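Local coordinates for protein phosphoglycerol transferase GacH (Streptococcus pyogenes serotype M1, PDB 5WCX) that probably transfers glycerol phosphate groups onto a cell-surface polysaccharide through its manganese-binding extracellular domain, which belongs to the lipoteichoic acid synthase-like sulfatase family, at residues R54-T59 / A280-I285; S213-E218 / Y238-S243. One frame throughout, in Å; residues are numbered along the deposited sequence.

Interaction 1: R54-T59 / A280-I285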
ATOM      1  N   ARG A  54       3.062  18.375  -7.652  1.00 51.54           N
ATOM      2  CA  ARG A  54       4.473  18.076  -7.449  1.00 50.19           C
ATOM      3  C   ARG A  54       5.241  17.903  -8.756  1.00 50.13           C
ATOM      4  O   ARG A  54       6.456  17.682  -8.711  1.00 50.85           O
ATOM      5  CB  ARG A  54       4.633  16.813  -6.595  1.00 49.49           C
ATOM      6  CG  ARG A  54       4.329  17.021  -5.116  1.00 49.37           C
ATOM      7  CD  ARG A  54       4.799  15.844  -4.271  1.00 48.41           C
ATOM      8  NE  ARG A  54       4.228  14.581  -4.730  1.00 46.51           N
ATOM      9  CZ  ARG A  54       3.027  14.130  -4.383  1.00 45.06           C
ATOM     10  NH1 ARG A  54       2.253  14.834  -3.566  1.00 44.51           N
ATOM     11  NH2 ARG A  54       2.598  12.969  -4.858  1.00 43.91           N
ATOM     12  N   VAL A  55       4.575  17.984  -9.904  1.00 52.92           N
ATOM     13  CA  VAL A  55       5.248  17.969 -11.200  1.00 51.05           C
ATOM     14  C   VAL A  55       5.527  19.421 -11.571  1.00 52.68           C
ATOM     15  O   VAL A  55       4.602  20.194 -11.836  1.00 52.73           O
ATOM     16  CB  VAL A  55       4.406  17.268 -12.272  1.00 50.60           C
ATOM     17  CG1 VAL A  55       5.208  17.112 -13.559  1.00 49.73           C
ATOM     18  CG2 VAL A  55       3.928  15.914 -11.773  1.00 48.33           C
ATOM     19  N   SER A  56       6.810  19.787 -11.605  1.00 54.55           N
ATOM     20  CA  SER A  56       7.195  21.194 -11.639  1.00 58.09           C
ATOM     21  C   SER A  56       6.596  21.923 -12.837  1.00 58.34           C
ATOM     22  O   SER A  56       6.052  23.024 -12.696  1.00 58.93           O
ATOM     23  CB  SER A  56       8.722  21.305 -11.650  1.00 60.29           C
ATOM     24  OG  SER A  56       9.137  22.655 -11.718  1.00 64.04           O
ATOM     25  N   ASN A  57       6.693  21.336 -14.027  1.00 56.70           N
ATOM     26  CA  ASN A  57       6.308  22.032 -15.247  1.00 57.12           C
ATOM     27  C   ASN A  57       4.844  21.824 -15.623  1.00 55.73           C
ATOM     28  O   ASN A  57       4.467  22.083 -16.772  1.00 56.33           O
ATOM     29  CB  ASN A  57       7.221  21.604 -16.399  1.00 56.52           C
ATOM     30  CG  ASN A  57       8.628  22.145 -16.247  1.00 57.92           C
ATOM     31  OD1 ASN A  57       8.845  23.150 -15.573  1.00 59.25           O
ATOM     32  ND2 ASN A  57       9.592  21.481 -16.873  1.00 57.44           N
ATOM     33  N   VAL A  58       4.006  21.406 -14.681  1.00 50.38           N
ATOM     34  CA  VAL A  58       2.588  21.177 -14.934  1.00 49.95           C
ATOM     35  C   VAL A  58       1.777  22.296 -14.298  1.00 52.14           C
ATOM     36  O   VAL A  58       2.074  22.741 -13.183  1.00 51.26           O
ATOM     37  CB  VAL A  58       2.146  19.799 -14.403  1.00 49.59           C
ATOM     38  CG1 VAL A  58       0.631  19.691 -14.385  1.00 49.46           C
ATOM     39  CG2 VAL A  58       2.757  18.688 -15.253  1.00 48.47           C
ATOM     40  N   THR A  59       0.756  22.759 -15.020  1.00 54.58           N
ATOM     41  CA  THR A  59      -0.175  23.764 -14.526  1.00 55.71           C
ATOM     42  C   THR A  59      -1.592  23.230 -14.673  1.00 55.37           C
ATOM     43  O   THR A  59      -1.998  22.837 -15.772  1.00 56.69           O
ATOM     44  CB  THR A  59      -0.036  25.090 -15.283  1.00 57.41           C
ATOM     45  OG1 THR A  59       1.314  25.562 -15.188  1.00 58.29           O
ATOM     46  CG2 THR A  59      -0.983  26.141 -14.705  1.00 57.97           C
ATOM     47  N   ALA A 280       9.015  17.125 -17.516  1.00 50.81           N
ATOM     48  CA  ALA A 280       8.005  17.759 -16.676  1.00 51.01           C
ATOM     49  C   ALA A 280       8.472  17.957 -15.241  1.00 50.47           C
ATOM     50  O   ALA A 280       7.908  18.799 -14.533  1.00 48.98           O
ATOM     51  CB  ALA A 280       6.720  16.924 -16.695  1.00 47.89           C
ATOM     52  N   PHE A 281       9.492  17.218 -14.796  1.00 52.51           N
ATOM     53  CA  PHE A 281       9.940  17.287 -13.409  1.00 53.55           C
ATOM     54  C   PHE A 281      11.068  18.285 -13.187  1.00 56.98           C
ATOM     55  O   PHE A 281      11.302  18.686 -12.040  1.00 57.30           O
ATOM     56  CB  PHE A 281      10.383  15.898 -12.941  1.00 50.99           C
ATOM     57  CG  PHE A 281       9.336  14.840 -13.132  1.00 48.04           C
ATOM     58  CD1 PHE A 281       8.318  14.679 -12.206  1.00 46.81           C
ATOM     59  CD2 PHE A 281       9.361  14.016 -14.244  1.00 48.38           C
ATOM     60  CE1 PHE A 281       7.348  13.712 -12.383  1.00 45.56           C
ATOM     61  CE2 PHE A 281       8.394  13.046 -14.426  1.00 46.41           C
ATOM     62  CZ  PHE A 281       7.386  12.893 -13.494  1.00 45.78           C
ATOM     63  N   ASN A 282      11.774  18.686 -14.246  1.00 58.72           N
ATOM     64  CA  ASN A 282      12.747  19.773 -14.174  1.00 61.04           C
ATOM     65  C   ASN A 282      13.832  19.495 -13.138  1.00 62.93           C
ATOM     66  O   ASN A 282      14.641  18.580 -13.322  1.00 62.19           O
ATOM     67  CB  ASN A 282      12.020  21.091 -13.878  1.00 62.90           C
ATOM     68  CG  ASN A 282      12.913  22.310 -14.043  1.00 68.82           C
ATOM     69  OD1 ASN A 282      13.932  22.261 -14.733  1.00 70.48           O
ATOM     70  ND2 ASN A 282      12.534  23.413 -13.403  1.00 70.08           N
ATOM     71  N   LYS A 283      13.865  20.273 -12.054  1.00 74.65           N
ATOM     72  CA  LYS A 283      14.930  20.164 -11.063  1.00 78.18           C
ATOM     73  C   LYS A 283      14.695  19.073 -10.027  1.00 76.87           C
ATOM     74  O   LYS A 283      15.589  18.817  -9.211  1.00 78.09           O
ATOM     75  CB  LYS A 283      15.109  21.498 -10.329  1.00 81.99           C
ATOM     76  CG  LYS A 283      15.499  22.669 -11.213  1.00 85.73           C
ATOM     77  CD  LYS A 283      15.543  23.965 -10.411  1.00 89.01           C
ATOM     78  CE  LYS A 283      15.962  25.146 -11.271  1.00 92.41           C
ATOM     79  NZ  LYS A 283      15.980  26.419 -10.491  1.00 95.61           N
ATOM     80  N   HIS A 284      13.523  18.429 -10.022  1.00 62.90           N
ATOM     81  CA  HIS A 284      13.166  17.458  -8.989  1.00 62.52           C
ATOM     82  C   HIS A 284      12.687  16.164  -9.654  1.00 61.71           C
ATOM     83  O   HIS A 284      11.498  15.839  -9.646  1.00 59.68           O
ATOM     84  CB  HIS A 284      12.103  18.028  -8.045  1.00 62.35           C
ATOM     85  CG  HIS A 284      12.585  19.175  -7.213  1.00 65.25           C
ATOM     86  ND1 HIS A 284      13.484  19.019  -6.181  1.00 66.58           N
ATOM     87  CD2 HIS A 284      12.290  20.496  -7.259  1.00 66.09           C
ATOM     88  CE1 HIS A 284      13.725  20.195  -5.627  1.00 68.52           C
ATOM     89  NE2 HIS A 284      13.012  21.108  -6.263  1.00 68.80           N
ATOM     90  N   ILE A 285      13.635  15.411 -10.217  1.00 57.94           N
ATOM     91  CA  ILE A 285      13.301  14.134 -10.834  1.00 56.39           C
ATOM     92  C   ILE A 285      12.841  13.116  -9.799  1.00 54.66           C
ATOM     93  O   ILE A 285      12.163  12.144 -10.152  1.00 54.03           O
ATOM     94  CB  ILE A 285      14.509  13.602 -11.631  1.00 57.97           C
ATOM     95  CG1 ILE A 285      14.128  12.358 -12.437  1.00 56.99           C
ATOM     96  CG2 ILE A 285      15.670  13.279 -10.695  1.00 59.36           C
ATOM     97  CD1 ILE A 285      13.126  12.619 -13.542  1.00 57.15           C
TER
HETATM   98  O   HOH W   1       8.937  18.059 -10.342  1.00 48.94           O

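Interaction 2: S213-E218 / Y238-S243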
ATOM      1  N   SER A 213      -9.816   9.113 -20.155  1.00 49.51           N
ATOM      2  CA  SER A 213     -10.737   9.816 -21.041  1.00 49.54           C
ATOM      3  C   SER A 213     -11.846  10.405 -20.186  1.00 50.39           C
ATOM      4  O   SER A 213     -12.537   9.671 -19.478  1.00 50.90           O
ATOM      5  CB  SER A 213     -11.303   8.866 -22.100  1.00 50.18           C
ATOM      6  OG  SER A 213     -12.131   9.548 -23.025  1.00 51.89           O
ATOM      7  N   SER A 214     -11.996  11.725 -20.232  1.00 45.76           N
ATOM      8  CA  SER A 214     -13.054  12.403 -19.498  1.00 47.50           C
ATOM      9  C   SER A 214     -13.210  13.821 -20.025  1.00 48.54           C
ATOM     10  O   SER A 214     -12.235  14.580 -20.083  1.00 46.69           O
ATOM     11  CB  SER A 214     -12.769  12.429 -17.999  1.00 46.80           C
ATOM     12  OG  SER A 214     -13.847  13.012 -17.279  1.00 48.50           O
ATOM     13  N   ASP A 215     -14.425  14.189 -20.422  1.00 48.27           N
ATOM     14  CA  ASP A 215     -14.731  15.533 -20.886  1.00 49.89           C
ATOM     15  C   ASP A 215     -15.286  16.428 -19.784  1.00 51.14           C
ATOM     16  O   ASP A 215     -15.523  17.614 -20.034  1.00 52.41           O
ATOM     17  CB  ASP A 215     -15.733  15.472 -22.045  1.00 51.02           C
ATOM     18  CG  ASP A 215     -15.098  15.009 -23.344  1.00 52.44           C
ATOM     19  OD1 ASP A 215     -14.106  15.633 -23.779  1.00 51.39           O
ATOM     20  OD2 ASP A 215     -15.586  14.016 -23.927  1.00 52.31           O
ATOM     21  N   TYR A 216     -15.502  15.898 -18.585  1.00 54.97           N
ATOM     22  CA  TYR A 216     -16.037  16.677 -17.479  1.00 57.11           C
ATOM     23  C   TYR A 216     -15.230  16.409 -16.216  1.00 54.85           C
ATOM     24  O   TYR A 216     -14.627  15.340 -16.075  1.00 52.26           O
ATOM     25  CB  TYR A 216     -17.517  16.342 -17.232  1.00 59.58           C
ATOM     26  CG  TYR A 216     -18.397  16.506 -18.457  1.00 61.69           C
ATOM     27  CD1 TYR A 216     -18.591  15.452 -19.343  1.00 62.41           C
ATOM     28  CD2 TYR A 216     -19.032  17.714 -18.731  1.00 63.32           C
ATOM     29  CE1 TYR A 216     -19.391  15.595 -20.467  1.00 64.11           C
ATOM     30  CE2 TYR A 216     -19.834  17.867 -19.855  1.00 65.20           C
ATOM     31  CZ  TYR A 216     -20.008  16.802 -20.719  1.00 66.63           C
ATOM     32  OH  TYR A 216     -20.804  16.945 -21.836  1.00 69.59           O
ATOM     33  N   PRO A 217     -15.169  17.384 -15.290  1.00 56.66           N
ATOM     34  CA  PRO A 217     -15.708  18.750 -15.406  1.00 57.59           C
ATOM     35  C   PRO A 217     -14.938  19.592 -16.422  1.00 58.12           C
ATOM     36  O   PRO A 217     -13.706  19.600 -16.407  1.00 53.84           O
ATOM     37  CB  PRO A 217     -15.550  19.316 -13.991  1.00 57.82           C
ATOM     38  CG  PRO A 217     -14.441  18.527 -13.388  1.00 56.88           C
ATOM     39  CD  PRO A 217     -14.551  17.143 -13.972  1.00 55.24           C
ATOM     40  N   GLU A 218     -15.674  20.288 -17.295  1.00 60.82           N
ATOM     41  CA  GLU A 218     -15.042  21.005 -18.395  1.00 63.52           C
ATOM     42  C   GLU A 218     -14.128  22.117 -17.898  1.00 64.48           C
ATOM     43  O   GLU A 218     -13.132  22.441 -18.558  1.00 64.45           O
ATOM     44  CB  GLU A 218     -16.107  21.589 -19.325  1.00 68.41           C
ATOM     45  CG  GLU A 218     -17.052  20.564 -19.937  1.00 70.98           C
ATOM     46  CD  GLU A 218     -18.051  21.193 -20.896  1.00 75.92           C
ATOM     47  OE1 GLU A 218     -17.931  22.405 -21.173  1.00 77.49           O
ATOM     48  OE2 GLU A 218     -18.958  20.478 -21.373  1.00 77.59           O
ATOM     49  N   TYR A 238      -6.721  12.944 -17.055  1.00 44.49           N
ATOM     50  CA  TYR A 238      -6.314  12.391 -15.768  1.00 43.94           C
ATOM     51  C   TYR A 238      -6.677  13.331 -14.621  1.00 44.59           C
ATOM     52  O   TYR A 238      -7.217  12.899 -13.597  1.00 45.32           O
ATOM     53  CB  TYR A 238      -4.811  12.109 -15.778  1.00 44.31           C
ATOM     54  CG  TYR A 238      -4.243  11.765 -14.421  1.00 44.02           C
ATOM     55  CD1 TYR A 238      -4.424  10.503 -13.870  1.00 43.02           C
ATOM     56  CD2 TYR A 238      -3.526  12.703 -13.692  1.00 44.06           C
ATOM     57  CE1 TYR A 238      -3.908  10.186 -12.629  1.00 43.88           C
ATOM     58  CE2 TYR A 238      -3.004  12.395 -12.452  1.00 45.15           C
ATOM     59  CZ  TYR A 238      -3.201  11.135 -11.925  1.00 45.06           C
ATOM     60  OH  TYR A 238      -2.681  10.822 -10.690  1.00 45.70           O
ATOM     61  N   ALA A 239      -6.380  14.624 -14.772  1.00 46.10           N
ATOM     62  CA  ALA A 239      -6.702  15.579 -13.716  1.00 46.33           C
ATOM     63  C   ALA A 239      -8.201  15.614 -13.442  1.00 46.63           C
ATOM     64  O   ALA A 239      -8.626  15.723 -12.286  1.00 47.91           O
ATOM     65  CB  ALA A 239      -6.193  16.971 -14.093  1.00 47.44           C
ATOM     66  N   ARG A 240      -9.021  15.526 -14.493  1.00 43.90           N
ATOM     67  CA  ARG A 240     -10.467  15.517 -14.303  1.00 45.98           C
ATOM     68  C   ARG A 240     -10.914  14.275 -13.544  1.00 46.05           C
ATOM     69  O   ARG A 240     -11.770  14.356 -12.654  1.00 46.75           O
ATOM     70  CB  ARG A 240     -11.173  15.607 -15.657  1.00 45.77           C
ATOM     71  CG  ARG A 240     -11.046  16.970 -16.327  1.00 45.63           C
ATOM     72  CD  ARG A 240     -11.538  16.941 -17.770  1.00 44.94           C
ATOM     73  NE  ARG A 240     -11.523  18.268 -18.381  1.00 45.69           N
ATOM     74  CZ  ARG A 240     -11.747  18.507 -19.671  1.00 46.87           C
ATOM     75  NH1 ARG A 240     -11.994  17.506 -20.503  1.00 47.91           N
ATOM     76  NH2 ARG A 240     -11.717  19.751 -20.130  1.00 45.84           N
ATOM     77  N   LEU A 241     -10.335  13.116 -13.871  1.00 44.60           N
ATOM     78  CA  LEU A 241     -10.697  11.882 -13.181  1.00 44.28           C
ATOM     79  C   LEU A 241     -10.263  11.919 -11.718  1.00 44.78           C
ATOM     80  O   LEU A 241     -10.963  11.395 -10.844  1.00 45.40           O
ATOM     81  CB  LEU A 241     -10.086  10.681 -13.903  1.00 42.88           C
ATOM     82  CG  LEU A 241     -10.639  10.403 -15.303  1.00 43.21           C
ATOM     83  CD1 LEU A 241      -9.844   9.322 -16.022  1.00 44.70           C
ATOM     84  CD2 LEU A 241     -12.109  10.007 -15.228  1.00 44.19           C
ATOM     85  N   LEU A 242      -9.111  12.535 -11.426  1.00 44.20           N
ATOM     86  CA  LEU A 242      -8.693  12.683 -10.034  1.00 46.35           C
ATOM     87  C   LEU A 242      -9.726  13.462  -9.226  1.00 48.63           C
ATOM     88  O   LEU A 242      -9.996  13.130  -8.066  1.00 48.08           O
ATOM     89  CB  LEU A 242      -7.340  13.388  -9.948  1.00 45.70           C
ATOM     90  CG  LEU A 242      -6.075  12.570 -10.195  1.00 45.82           C
ATOM     91  CD1 LEU A 242      -4.858  13.440  -9.887  1.00 45.62           C
ATOM     92  CD2 LEU A 242      -6.045  11.294  -9.376  1.00 46.02           C
ATOM     93  N   SER A 243     -10.301  14.516  -9.817  1.00 46.09           N
ATOM     94  CA  SER A 243     -11.266  15.330  -9.086  1.00 48.81           C
ATOM     95  C   SER A 243     -12.458  14.499  -8.632  1.00 48.52           C
ATOM     96  O   SER A 243     -13.015  14.750  -7.557  1.00 48.85           O
ATOM     97  CB  SER A 243     -11.733  16.504  -9.946  1.00 49.45           C
ATOM     98  OG  SER A 243     -12.583  16.074 -10.993  1.00 49.64           O
TER

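Interaction 1: R54-T59 / A280-I285
Val55 meets Ala280 and Phe281 through different branches. Its CG1, anti to the backbone N (chi1 -173°), packs on Ala280 CB at 3.5 Å, tighter than usual for two carbons; its CG2 lies 4.1 Å from Phe281 CE1, an oblique approach to the ring. Tyr276 also touches Val55. At Ser56 the link is through solvent: one water accepts the Ser56 N-H at 3.0 Å and sits among three backbone groups, with Arg54 O and Phe281 O as possible acceptors, each 3.0 Å from it. Ser56 CB rests near Phe281 O. The direct bond comes next, from Asn57 N to Ala280 O, 2.9 Å long and nearly straight at 166°, with the donor tilted 17° from the carbonyl plane. The Asn57 side chain crosses that of Asn282 at about a right angle, ND2 lying 3.9 Å from Asn282 CB. Beyond it the chain enters strand 58-60, which pairs with strand 222-224. The type I turn from Val55 to Val58, closed by Val58 N to Val55 O, thus packs on Ala280 and the start of the type II' turn Phe281-His284, a contact between two loops at the periphery of the alkaline phosphatase-like alpha/beta fold.

Interaction 2: S213-E218 / Y238-S243
Arg240 reaches from helix 229-257 into the bend of loop 213-218, where backbone carbonyls receive its guanidinium. NH1 donates to Ser214 O at 3.0 Å with an N-H...O angle of 162°; the oxygen lies 1° out of the guanidinium plane and accepts on a lone pair in its own carbonyl plane. A weak bond runs from NH2 to Glu218 O, 3.4 Å long. Over one face of the guanidinium sits Asp215 O, offset toward the rim, while NE is bonded to Ile220 O just beyond the loop. This gathering of carbonyls probably favours the positive charge, and Asp215 OD1, 4.3 Å from NH1, is too distant for a salt bridge. The side chain gets there because it is extended from CG to NE; the Arg240 and Pro217 side chains run antiparallel past one another. These bonds hold a connection of the alpha/beta sulfatase fold, the one between strands 200-204 and 222-224, against helix 229-257. On one flank Leu241 CD2 packs on Ser214 CB at 3.7 Å; on another, Ser243 OG lies 3.7 Å from Pro217 CD. The loop is shaped from within by a cis peptide before Pro217 and by Ser214 OG donating to Tyr216 O at 2.7 Å. Farther out, Phe244 touches both Ser214 and Pro217, and Leu241 lies on Asn208.

Interaction 2 is nested along the chain inside the long loop that interaction 1 closes, and both lie on the same side of the chain's centre. Their centres are 21 Å apart and their nearest atoms about 7 Å apart, so they do not touch. A connection runs through strand 222-224, which follows loop 213-218 and pairs with strand 58-60 of interaction 1. Neither contact contains a metal ligand. The Phe281 side chain is about 10 Å from that of the manganese ligand His271, and the Leu241 side chain is about 10 Å from that of Glu47 and about 13 Å from both the manganese ion and the bound sn-glycerol-1-phosphate.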